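Local coordinates for prohead core protein protease (Enterobacteria phage T4, PDB 5JBL) that is a pentameric serine protease, activated by autocatalytic cleavage, that processes prohead proteins after L/I-X-E motifs during capsid maturation, so that space is freed for the DNA, at residues 28-33 and 68-73; 159-164 and 185-190; 60-65 and 128-133; 64-69 and 122-127. The protein carries 3 engineered substitutions. All coordinates share one frame; numbering follows the deposited sequence.

Interaction 1 of 4, residues 28-33 and 68-73; sequences ETWGQP and VVNRNK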
# COMPACT_ATOMS: atom_id res chain seq x y z
N GLU C 28 -26.07 -0.41 8.24
CA GLU C 28 -27.06 0.53 7.74
C GLU C 28 -26.37 1.70 7.09
O GLU C 28 -25.32 2.13 7.55
CB GLU C 28 -27.97 1.04 8.85
CG GLU C 28 -28.40 -0.00 9.86
CD GLU C 28 -29.33 -1.06 9.28
OE1 GLU C 28 -29.89 -0.86 8.18
OE2 GLU C 28 -29.49 -2.12 9.93
N THR C 29 -26.95 2.22 6.01
CA THR C 29 -26.54 3.50 5.47
C THR C 29 -27.56 4.56 5.88
O THR C 29 -28.77 4.29 5.94
CB THR C 29 -26.40 3.44 3.94
OG1 THR C 29 -27.65 3.00 3.38
CG2 THR C 29 -25.31 2.49 3.56
N TRP C 30 -27.07 5.75 6.20
CA TRP C 30 -27.93 6.80 6.74
C TRP C 30 -27.84 8.12 5.97
O TRP C 30 -28.33 9.14 6.47
CB TRP C 30 -27.59 7.06 8.21
CG TRP C 30 -27.76 5.88 9.11
CD1 TRP C 30 -26.76 5.12 9.66
CD2 TRP C 30 -29.00 5.35 9.60
NE1 TRP C 30 -27.31 4.14 10.46
CE2 TRP C 30 -28.67 4.25 10.44
CE3 TRP C 30 -30.35 5.66 9.38
CZ2 TRP C 30 -29.65 3.49 11.08
CZ3 TRP C 30 -31.31 4.90 10.02
CH2 TRP C 30 -30.96 3.82 10.85
N GLY C 31 -27.21 8.15 4.81
CA GLY C 31 -27.19 9.36 4.00
C GLY C 31 -25.96 10.20 4.25
O GLY C 31 -24.97 9.78 4.84
N GLN C 32 -26.03 11.45 3.76
CA GLN C 32 -24.88 12.35 3.82
C GLN C 32 -25.08 13.33 4.96
O GLN C 32 -26.09 14.06 4.95
CB GLN C 32 -24.70 13.10 2.51
CG GLN C 32 -24.34 12.25 1.31
CD GLN C 32 -24.43 13.05 0.02
OE1 GLN C 32 -25.46 13.63 -0.27
NE2 GLN C 32 -23.33 13.11 -0.74
N PRO C 33 -24.20 13.36 5.95
CA PRO C 33 -24.33 14.37 7.00
C PRO C 33 -24.16 15.76 6.41
O PRO C 33 -23.31 15.99 5.54
CB PRO C 33 -23.20 14.02 7.98
CG PRO C 33 -22.78 12.66 7.64
CD PRO C 33 -23.18 12.34 6.24
N VAL C 68 -37.88 5.38 11.82
CA VAL C 68 -38.12 5.54 10.39
C VAL C 68 -37.65 4.29 9.66
O VAL C 68 -36.70 3.62 10.08
CB VAL C 68 -37.42 6.79 9.82
CG1 VAL C 68 -38.05 8.05 10.39
CG2 VAL C 68 -35.94 6.76 10.12
N VAL C 69 -38.36 3.94 8.59
CA VAL C 69 -37.92 2.86 7.72
C VAL C 69 -36.74 3.35 6.90
O VAL C 69 -36.88 4.29 6.10
CB VAL C 69 -39.07 2.37 6.83
CG1 VAL C 69 -38.60 1.23 5.92
CG2 VAL C 69 -40.23 1.92 7.69
N ASN C 70 -35.57 2.75 7.09
CA ASN C 70 -34.36 3.24 6.46
C ASN C 70 -34.17 2.59 5.08
O ASN C 70 -35.05 1.86 4.59
CB ASN C 70 -33.13 3.06 7.36
CG ASN C 70 -32.70 1.60 7.55
OD1 ASN C 70 -33.15 0.69 6.85
ND2 ASN C 70 -31.78 1.38 8.49
N ARG C 71 -33.02 2.83 4.46
CA ARG C 71 -32.80 2.34 3.10
C ARG C 71 -32.78 0.81 3.03
O ARG C 71 -33.16 0.24 2.01
CB ARG C 71 -31.50 2.90 2.54
CG ARG C 71 -31.44 4.41 2.42
CD ARG C 71 -30.01 4.87 2.14
NE ARG C 71 -29.91 6.31 1.92
CZ ARG C 71 -28.81 6.92 1.48
NH1 ARG C 71 -27.72 6.22 1.22
NH2 ARG C 71 -28.81 8.24 1.31
N ASN C 72 -32.35 0.14 4.11
CA ASN C 72 -32.38 -1.32 4.16
C ASN C 72 -33.74 -1.88 4.56
O ASN C 72 -33.83 -3.07 4.88
CB ASN C 72 -31.33 -1.85 5.15
CG ASN C 72 -29.94 -1.90 4.57
OD1 ASN C 72 -29.76 -2.02 3.36
ND2 ASN C 72 -28.95 -1.83 5.43
N LYS C 73 -34.79 -1.05 4.58
CA LYS C 73 -36.13 -1.49 4.98
C LYS C 73 -36.14 -2.00 6.42
O LYS C 73 -36.83 -2.97 6.76
CB LYS C 73 -36.69 -2.55 4.03
CG LYS C 73 -36.73 -2.11 2.58
CD LYS C 73 -37.68 -0.95 2.41
CE LYS C 73 -37.83 -0.56 0.94
NZ LYS C 73 -36.56 0.02 0.38
O HOH W 1 -29.98 1.39 5.74
O HOH W 2 -31.33 5.22 5.60
O HOH W 3 -28.04 0.37 3.17
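Asn-70, Arg-71 and Asn-72 grip the chain around the probable autolysis site, Glu-28 and Thr-29, from a type I beta turn running from Asn-70 to Lys-73. The first of them, Asn-70, donates from ND2 to Glu-28 OE1 (2.9 Å). Its CG sits between the backbone N and the carbonyl carbon (chi1 70°), which sends the amide over towards the indole; there ND2 also lies 3.5 Å from Trp-30 CH2, with ring and amide planes 65° apart. Arg-71 works mainly by contact. Its extended chain crosses Thr-29 at about a right angle, CD 3.3 Å from Thr-29 OG1, and carries the guanidinium onward until one face lies against Gly-31, whose CA is 3.3 Å from Arg-71 NH2. A water donates to Thr-29 O and accepts from Arg-71 N, joining the two backbones. Asn-72 completes the grip. The other oxygen of the Glu-28 carboxylate is held by Arg-74 and Tyr-76, so both oxygens of the residue before the probable scissile bond have partners. Asn-72 ND2 reaches Glu-28 OE1 at 3.1 Å, with an N-H...O angle of 158°, from the face of the carboxylate plane opposite to that used by Asn-70 ND2.

Interaction 2 of 4, residues 159-164 and 185-190; sequences ASRGLG and GVDAVW. Engineered in segment 159-164: Ala-159 (natural residue Ser).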
# COMPACT_ATOMS: atom_id res chain seq x y z
N ALA C 159 -22.31 5.11 7.35
CA ALA C 159 -22.92 3.82 7.65
C ALA C 159 -22.61 3.47 9.09
O ALA C 159 -21.53 3.81 9.60
CB ALA C 159 -22.39 2.70 6.72
N SER C 160 -23.53 2.75 9.72
CA SER C 160 -23.30 2.21 11.06
C SER C 160 -23.22 0.69 10.97
O SER C 160 -23.72 0.09 10.01
CB SER C 160 -24.39 2.64 12.05
OG SER C 160 -25.69 2.19 11.63
N ARG C 161 -22.56 0.09 11.96
CA ARG C 161 -22.47 -1.36 12.11
C ARG C 161 -22.97 -1.77 13.49
O ARG C 161 -22.72 -1.09 14.49
CB ARG C 161 -21.03 -1.85 11.92
CG ARG C 161 -20.46 -1.65 10.53
CD ARG C 161 -19.10 -2.32 10.42
NE ARG C 161 -18.02 -1.35 10.42
CZ ARG C 161 -16.75 -1.64 10.69
NH1 ARG C 161 -16.40 -2.87 11.02
NH2 ARG C 161 -15.84 -0.68 10.63
N GLY C 162 -23.67 -2.90 13.56
CA GLY C 162 -24.12 -3.35 14.86
C GLY C 162 -24.49 -4.82 14.80
O GLY C 162 -24.42 -5.45 13.75
N LEU C 163 -24.90 -5.34 15.96
CA LEU C 163 -25.29 -6.74 16.10
C LEU C 163 -26.70 -6.81 16.64
O LEU C 163 -27.00 -6.20 17.68
CB LEU C 163 -24.33 -7.49 17.03
CG LEU C 163 -22.87 -7.56 16.57
CD1 LEU C 163 -21.98 -8.04 17.70
CD2 LEU C 163 -22.74 -8.46 15.34
N GLY C 164 -27.57 -7.55 15.96
CA GLY C 164 -28.93 -7.67 16.44
C GLY C 164 -29.71 -8.65 15.60
O GLY C 164 -29.15 -9.40 14.80
N GLY C 185 -20.15 3.42 15.13
CA GLY C 185 -21.16 4.44 14.90
C GLY C 185 -21.15 4.99 13.48
O GLY C 185 -22.21 5.27 12.92
N VAL C 186 -19.96 5.16 12.89
CA VAL C 186 -19.82 5.76 11.56
C VAL C 186 -18.65 5.13 10.80
O VAL C 186 -17.52 5.14 11.28
CB VAL C 186 -19.60 7.28 11.61
CG1 VAL C 186 -19.19 7.79 10.20
CG2 VAL C 186 -20.85 7.98 12.07
N ASP C 187 -18.94 4.61 9.61
CA ASP C 187 -17.98 4.43 8.53
C ASP C 187 -18.33 5.42 7.42
O ASP C 187 -19.51 5.65 7.13
CB ASP C 187 -18.03 3.02 7.93
CG ASP C 187 -17.57 1.94 8.88
OD1 ASP C 187 -16.53 2.11 9.56
OD2 ASP C 187 -18.24 0.89 8.92
N ALA C 188 -17.31 5.97 6.75
CA ALA C 188 -17.59 6.78 5.56
C ALA C 188 -17.76 5.87 4.35
O ALA C 188 -16.94 4.98 4.11
CB ALA C 188 -16.48 7.81 5.33
N VAL C 189 -18.84 6.09 3.60
CA VAL C 189 -19.21 5.20 2.50
C VAL C 189 -19.67 6.01 1.31
O VAL C 189 -20.12 7.15 1.43
CB VAL C 189 -20.30 4.18 2.92
CG1 VAL C 189 -19.78 3.29 4.01
CG2 VAL C 189 -21.59 4.90 3.40
N TRP C 190 -19.57 5.39 0.13
CA TRP C 190 -20.09 6.00 -1.08
C TRP C 190 -21.58 5.74 -1.16
O TRP C 190 -22.02 4.59 -1.10
CB TRP C 190 -19.37 5.44 -2.31
CG TRP C 190 -19.86 6.05 -3.57
CD1 TRP C 190 -19.53 7.27 -4.07
CD2 TRP C 190 -20.80 5.49 -4.47
NE1 TRP C 190 -20.19 7.50 -5.24
CE2 TRP C 190 -20.99 6.42 -5.51
CE3 TRP C 190 -21.51 4.28 -4.51
CZ2 TRP C 190 -21.85 6.19 -6.57
CZ3 TRP C 190 -22.37 4.05 -5.56
CH2 TRP C 190 -22.53 5.00 -6.59
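Ala-159, an engineered residue at the position of the active-site serine, pairs with Asp-187 through two backbone hydrogen bonds. Ala-159 N donates to Asp-187 O (2.9 Å) and Asp-187 N to Ala-159 O (2.7 Å), making an antiparallel hydrogen-bonded pair whose side chains lie on one face of the sheet. The strand directions are 136° apart, some 44° short of antiparallel, and beyond the pair side chains carry most of the contact. Arg-161, on the same strand as Ala-159, bends at chi3 (-107°) and so brings its guanidinium side-on to the Asp-187 carboxylate. NE meets Asp-187 OD2 at 2.7 Å, while NH2 meets Asp-187 OD1 at 3.1 Å in a nearly straight bond; the two planes are almost coplanar. Towards the other end, Ala-159 CB rests 3.8 Å from Val-189 CG1. Further out, Glu-101 holds both partners, by a salt bridge to Arg-161 NH2 and a backbone N-H to Asp-187 OD1, and the carbonyls of Arg-107 and Asn-109 take Arg-161 NH1. Asp-187 touches Ala-104, the second altered active-site residue. With each carboxylate oxygen presenting its syn lone pair to a different guanidinium nitrogen, Asp-187 is fixed in rotation as well as position beside the catalytic centre.

Interaction 3 of 4, residues 60-65 and 128-133; sequences EGIFLQ and DVYGRA. Engineered in segment 60-65: Leu-64 (natural residue Met).
A classic beta bulge, in which Phe-63 and Leu-64 both face Val-129, interrupts an otherwise regular antiparallel pairing between strands 53-65 and 128-135 of the antiparallel sheet. Val-129 O accepts from Phe-63 N at 2.8 Å and only weakly from Leu-64 N, and Val-129 N returns a bond to the engineered Leu-64 at its O. On the other side of the bulge, Gly-61 and Gly-131 form a hydrogen-bonded pair. The bare CA of Gly-131 lets the Phe-63 ring fold across the neighbouring strand: Gly-131 N lies over one ring face, Phe-63 CE2 comes 3.4 Å from Gly-131 C, and Phe-63 CZ reaches Ala-133 CB at 4.0 Å. The Ile-62 and Tyr-130 side chains cross obliquely in a CH-pi contact, with Ile-62 CG1 3.8 Å from the centroid of the Tyr-130 ring and 25° off its normal. At the strand end, Gln-65 and Asp-128 run side by side. Gln-65 NE2 donates to Asp-128 OD1 (3.1 Å) within its own amide plane, yet meets the oxygen from above the carboxylate plane. Val-186, from another sheet, packs on Phe-63. The extra residue thus costs little backbone bonding, since Val-129 O serves both bulge N-H groups unequally, and at the bulge the Phe-63 ring lies over glycine backbone, where it joins the buried packing between the sheets.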
# COMPACT_ATOMS: atom_id res chain seq x y z
N GLU C 60 -20.06 16.41 10.53
CA GLU C 60 -21.06 16.59 11.58
C GLU C 60 -22.47 16.53 11.00
O GLU C 60 -22.77 17.20 10.00
CB GLU C 60 -20.86 17.92 12.33
CG GLU C 60 -21.73 18.07 13.57
CD GLU C 60 -21.53 19.42 14.27
OE1 GLU C 60 -22.54 20.14 14.45
OE2 GLU C 60 -20.38 19.75 14.64
N GLY C 61 -23.33 15.75 11.63
CA GLY C 61 -24.74 15.72 11.24
C GLY C 61 -25.39 14.43 11.70
O GLY C 61 -24.94 13.81 12.67
N ILE C 62 -26.44 14.05 10.98
CA ILE C 62 -27.20 12.86 11.34
C ILE C 62 -26.36 11.62 11.09
O ILE C 62 -25.92 11.36 9.96
CB ILE C 62 -28.52 12.80 10.57
CG1 ILE C 62 -29.45 13.93 11.06
CG2 ILE C 62 -29.18 11.43 10.72
CD1 ILE C 62 -30.71 14.08 10.24
N PHE C 63 -26.14 10.83 12.14
CA PHE C 63 -25.40 9.58 11.99
C PHE C 63 -26.29 8.35 12.05
O PHE C 63 -25.92 7.32 11.48
CB PHE C 63 -24.33 9.46 13.08
CG PHE C 63 -23.12 10.37 12.89
CD1 PHE C 63 -22.95 11.11 11.74
CD2 PHE C 63 -22.17 10.47 13.90
CE1 PHE C 63 -21.83 11.94 11.57
CE2 PHE C 63 -21.05 11.28 13.75
CZ PHE C 63 -20.88 12.02 12.58
N LEU C 64 -27.43 8.41 12.74
CA LEU C 64 -28.39 7.31 12.81
C LEU C 64 -29.78 7.91 13.03
O LEU C 64 -29.92 9.05 13.49
CB LEU C 64 -28.08 6.32 13.95
CG LEU C 64 -26.73 5.60 13.96
CD1 LEU C 64 -25.72 6.39 14.79
CD2 LEU C 64 -26.86 4.19 14.48
N GLN C 65 -30.80 7.13 12.70
CA GLN C 65 -32.18 7.59 12.83
C GLN C 65 -33.06 6.50 13.41
O GLN C 65 -33.02 5.36 12.95
CB GLN C 65 -32.75 8.01 11.48
CG GLN C 65 -32.04 9.18 10.87
CD GLN C 65 -32.68 9.58 9.57
OE1 GLN C 65 -32.42 8.98 8.53
NE2 GLN C 65 -33.55 10.58 9.62
N ASP C 128 -33.45 11.63 15.77
CA ASP C 128 -32.20 11.54 15.04
C ASP C 128 -31.02 11.60 15.98
O ASP C 128 -31.00 12.40 16.92
CB ASP C 128 -32.09 12.67 14.01
CG ASP C 128 -33.11 12.53 12.90
OD1 ASP C 128 -33.48 11.38 12.57
OD2 ASP C 128 -33.55 13.56 12.36
N VAL C 129 -30.01 10.77 15.71
CA VAL C 129 -28.76 10.79 16.46
C VAL C 129 -27.79 11.64 15.67
O VAL C 129 -27.44 11.31 14.54
CB VAL C 129 -28.22 9.37 16.68
CG1 VAL C 129 -27.03 9.40 17.63
CG2 VAL C 129 -29.32 8.46 17.21
N TYR C 130 -27.37 12.77 16.24
CA TYR C 130 -26.35 13.59 15.60
C TYR C 130 -24.98 13.23 16.17
O TYR C 130 -24.86 12.68 17.26
CB TYR C 130 -26.62 15.08 15.83
CG TYR C 130 -27.67 15.65 14.90
CD1 TYR C 130 -29.02 15.35 15.08
CD2 TYR C 130 -27.31 16.44 13.81
CE1 TYR C 130 -29.99 15.86 14.22
CE2 TYR C 130 -28.26 16.94 12.94
CZ TYR C 130 -29.60 16.65 13.16
OH TYR C 130 -30.56 17.15 12.31
N GLY C 131 -23.93 13.56 15.41
CA GLY C 131 -22.62 13.38 15.99
C GLY C 131 -21.60 14.23 15.28
O GLY C 131 -21.86 14.84 14.24
N ARG C 132 -20.41 14.26 15.85
CA ARG C 132 -19.28 14.95 15.25
C ARG C 132 -18.13 13.97 15.14
O ARG C 132 -17.78 13.32 16.13
CB ARG C 132 -18.89 16.19 16.07
CG ARG C 132 -17.86 17.07 15.38
CD ARG C 132 -17.53 18.32 16.19
NE ARG C 132 -16.61 18.01 17.26
CZ ARG C 132 -16.96 17.88 18.54
NH1 ARG C 132 -18.22 18.04 18.91
NH2 ARG C 132 -16.03 17.60 19.45
N ALA C 133 -17.57 13.83 13.95
CA ALA C 133 -16.47 12.92 13.71
C ALA C 133 -15.28 13.68 13.14
O ALA C 133 -15.44 14.50 12.23
CB ALA C 133 -16.85 11.78 12.76

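Interaction 4 of 4, residues 64-69 and 122-127; sequences LQAEVV and MWWKGN. Engineered in segment 64-69: Leu-64 (natural residue Met).
Ala-66 and Asn-127 meet where strand 53-65 runs out, through a nearly straight backbone hydrogen bond from Ala-66 N to Asn-127 O (2.8 Å). The Asn-127 side chain covers the same joint. Its CB lies 3.5 Å from Ala-66 O and, more loosely, 4.5 Å from Ala-66 CB. With CG anti to the carbonyl carbon (chi1 -70°), the chain runs on past Ala-66 toward Glu-67, and at its tip ND2 comes to 4.1 Å from Glu-67 CB. That last approach is plain van der Waals contact: the Glu-67 carboxylate turns elsewhere, to the backbone N of Lys-78 at the start of helix 78-93, while Asn-127 itself also packs on Lys-78. Deeper in, Ala-66 CB touches the benzene edge of Trp-124, 4.1 Å from CZ3 and close to the ring plane, so the methyl group abuts the rim of the indole instead of stacking on it. The third touch is apolar and buried: the methyl CE of Met-122, brought round by a bend at chi3 (77°), lies 3.7 Å from CD1 of the engineered Leu-64. Helix 78-93 lines this region, Leu-81 packing on Trp-124 and Tyr-88 on Met-122. The touching parts, 64-67 and 122-127, run in nearly the same direction, 22° apart, because strand 128-135 lies between their strands and is antiparallel to both. Gly-126 and Asn-127 have the backbone angles of a type II' turn, the two-residue connection of a tight beta hairpin, here 115-125 with 128-135, whose tip is hydrogen-bonded to the chain just past the end of the neighbouring strand 53-65.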
# COMPACT_ATOMS: atom_id res chain seq x y z
N LEU C 64 -27.43 8.41 12.74
CA LEU C 64 -28.39 7.31 12.81
C LEU C 64 -29.78 7.91 13.03
O LEU C 64 -29.92 9.05 13.49
CB LEU C 64 -28.08 6.32 13.95
CG LEU C 64 -26.73 5.60 13.96
CD1 LEU C 64 -25.72 6.39 14.79
CD2 LEU C 64 -26.86 4.19 14.48
N GLN C 65 -30.80 7.13 12.70
CA GLN C 65 -32.18 7.59 12.83
C GLN C 65 -33.06 6.50 13.41
O GLN C 65 -33.02 5.36 12.95
CB GLN C 65 -32.75 8.01 11.48
CG GLN C 65 -32.04 9.18 10.87
CD GLN C 65 -32.68 9.58 9.57
OE1 GLN C 65 -32.42 8.98 8.53
NE2 GLN C 65 -33.55 10.58 9.62
N ALA C 66 -33.88 6.88 14.39
CA ALA C 66 -34.88 6.01 15.00
C ALA C 66 -36.24 6.25 14.37
O ALA C 66 -36.51 7.32 13.82
CB ALA C 66 -34.97 6.25 16.51
N GLU C 67 -37.09 5.23 14.46
CA GLU C 67 -38.52 5.33 14.17
C GLU C 67 -38.79 5.71 12.72
O GLU C 67 -39.82 6.31 12.41
CB GLU C 67 -39.20 6.33 15.11
CG GLU C 67 -39.12 5.97 16.58
CD GLU C 67 -39.94 4.74 16.94
OE1 GLU C 67 -40.88 4.40 16.19
OE2 GLU C 67 -39.65 4.12 17.98
N VAL C 68 -37.88 5.38 11.82
CA VAL C 68 -38.12 5.54 10.39
C VAL C 68 -37.65 4.29 9.66
O VAL C 68 -36.70 3.62 10.08
CB VAL C 68 -37.42 6.79 9.82
CG1 VAL C 68 -38.05 8.05 10.39
CG2 VAL C 68 -35.94 6.76 10.12
N VAL C 69 -38.36 3.94 8.59
CA VAL C 69 -37.92 2.86 7.72
C VAL C 69 -36.74 3.35 6.90
O VAL C 69 -36.88 4.29 6.10
CB VAL C 69 -39.07 2.37 6.83
CG1 VAL C 69 -38.60 1.23 5.92
CG2 VAL C 69 -40.23 1.92 7.69
N MET C 122 -21.74 12.43 20.36
CA MET C 122 -23.02 12.05 19.77
C MET C 122 -24.11 12.61 20.65
O MET C 122 -23.94 12.71 21.86
CB MET C 122 -23.20 10.53 19.61
CG MET C 122 -22.25 9.90 18.60
SD MET C 122 -22.38 8.10 18.50
CE MET C 122 -23.87 7.92 17.55
N TRP C 123 -25.23 13.00 20.04
CA TRP C 123 -26.33 13.53 20.83
C TRP C 123 -27.63 13.32 20.06
O TRP C 123 -27.61 13.05 18.86
CB TRP C 123 -26.11 15.02 21.17
CG TRP C 123 -26.02 15.95 19.97
CD1 TRP C 123 -27.02 16.72 19.46
CD2 TRP C 123 -24.86 16.22 19.17
NE1 TRP C 123 -26.56 17.44 18.39
CE2 TRP C 123 -25.24 17.16 18.18
CE3 TRP C 123 -23.54 15.77 19.19
CZ2 TRP C 123 -24.35 17.64 17.23
CZ3 TRP C 123 -22.65 16.24 18.23
CH2 TRP C 123 -23.06 17.16 17.26
N TRP C 124 -28.74 13.39 20.78
CA TRP C 124 -30.07 13.19 20.20
C TRP C 124 -30.73 14.53 19.86
O TRP C 124 -30.57 15.52 20.58
CB TRP C 124 -30.97 12.40 21.15
CG TRP C 124 -30.69 10.91 21.21
CD1 TRP C 124 -29.81 10.28 22.04
CD2 TRP C 124 -31.31 9.87 20.41
NE1 TRP C 124 -29.84 8.91 21.81
CE2 TRP C 124 -30.74 8.64 20.82
CE3 TRP C 124 -32.26 9.87 19.39
CZ2 TRP C 124 -31.10 7.42 20.25
CZ3 TRP C 124 -32.64 8.65 18.83
CH2 TRP C 124 -32.05 7.44 19.26
N LYS C 125 -31.47 14.55 18.76
CA LYS C 125 -32.31 15.68 18.40
C LYS C 125 -33.60 15.08 17.84
O LYS C 125 -33.65 14.70 16.67
CB LYS C 125 -31.61 16.60 17.41
CG LYS C 125 -32.51 17.63 16.73
CD LYS C 125 -32.59 18.92 17.52
CE LYS C 125 -31.27 19.68 17.47
NZ LYS C 125 -31.37 20.98 18.18
N GLY C 126 -34.62 14.98 18.68
CA GLY C 126 -35.82 14.25 18.27
C GLY C 126 -35.52 12.77 18.09
O GLY C 126 -34.97 12.12 18.99
N ASN C 127 -35.86 12.24 16.92
CA ASN C 127 -35.61 10.84 16.61
C ASN C 127 -34.29 10.60 15.90
O ASN C 127 -34.02 9.47 15.48
CB ASN C 127 -36.76 10.27 15.77
CG ASN C 127 -38.05 10.13 16.57
OD1 ASN C 127 -38.01 9.86 17.77
ND2 ASN C 127 -39.19 10.36 15.93

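In the fold
Trp-30 and Leu-64 knit the four contacts together. Interactions 1 and 2 join through strands 24-29 and 157-168: Ser-160 N lies 2.9 Å from Glu-28 O, and Trp-30 NE1 2.8 Å from Ser-160 OG. The probable autolysis site thereby rests on the active-site strand, with the side chain of Thr-29 about 4 Å from that of Ala-159 and about 7 Å from that of Ala-104, in keeping with an N-terminus that blocks the catalytic centre. Interactions 3 and 4 share Leu-64 and Gln-65 in the second sheet. Its packing reaches interaction 1 at Trp-30 CH2, 3.3 Å from Gln-65 O, and interaction 2 at Phe-63 CD2, 3.4 Å from Val-186 CG2.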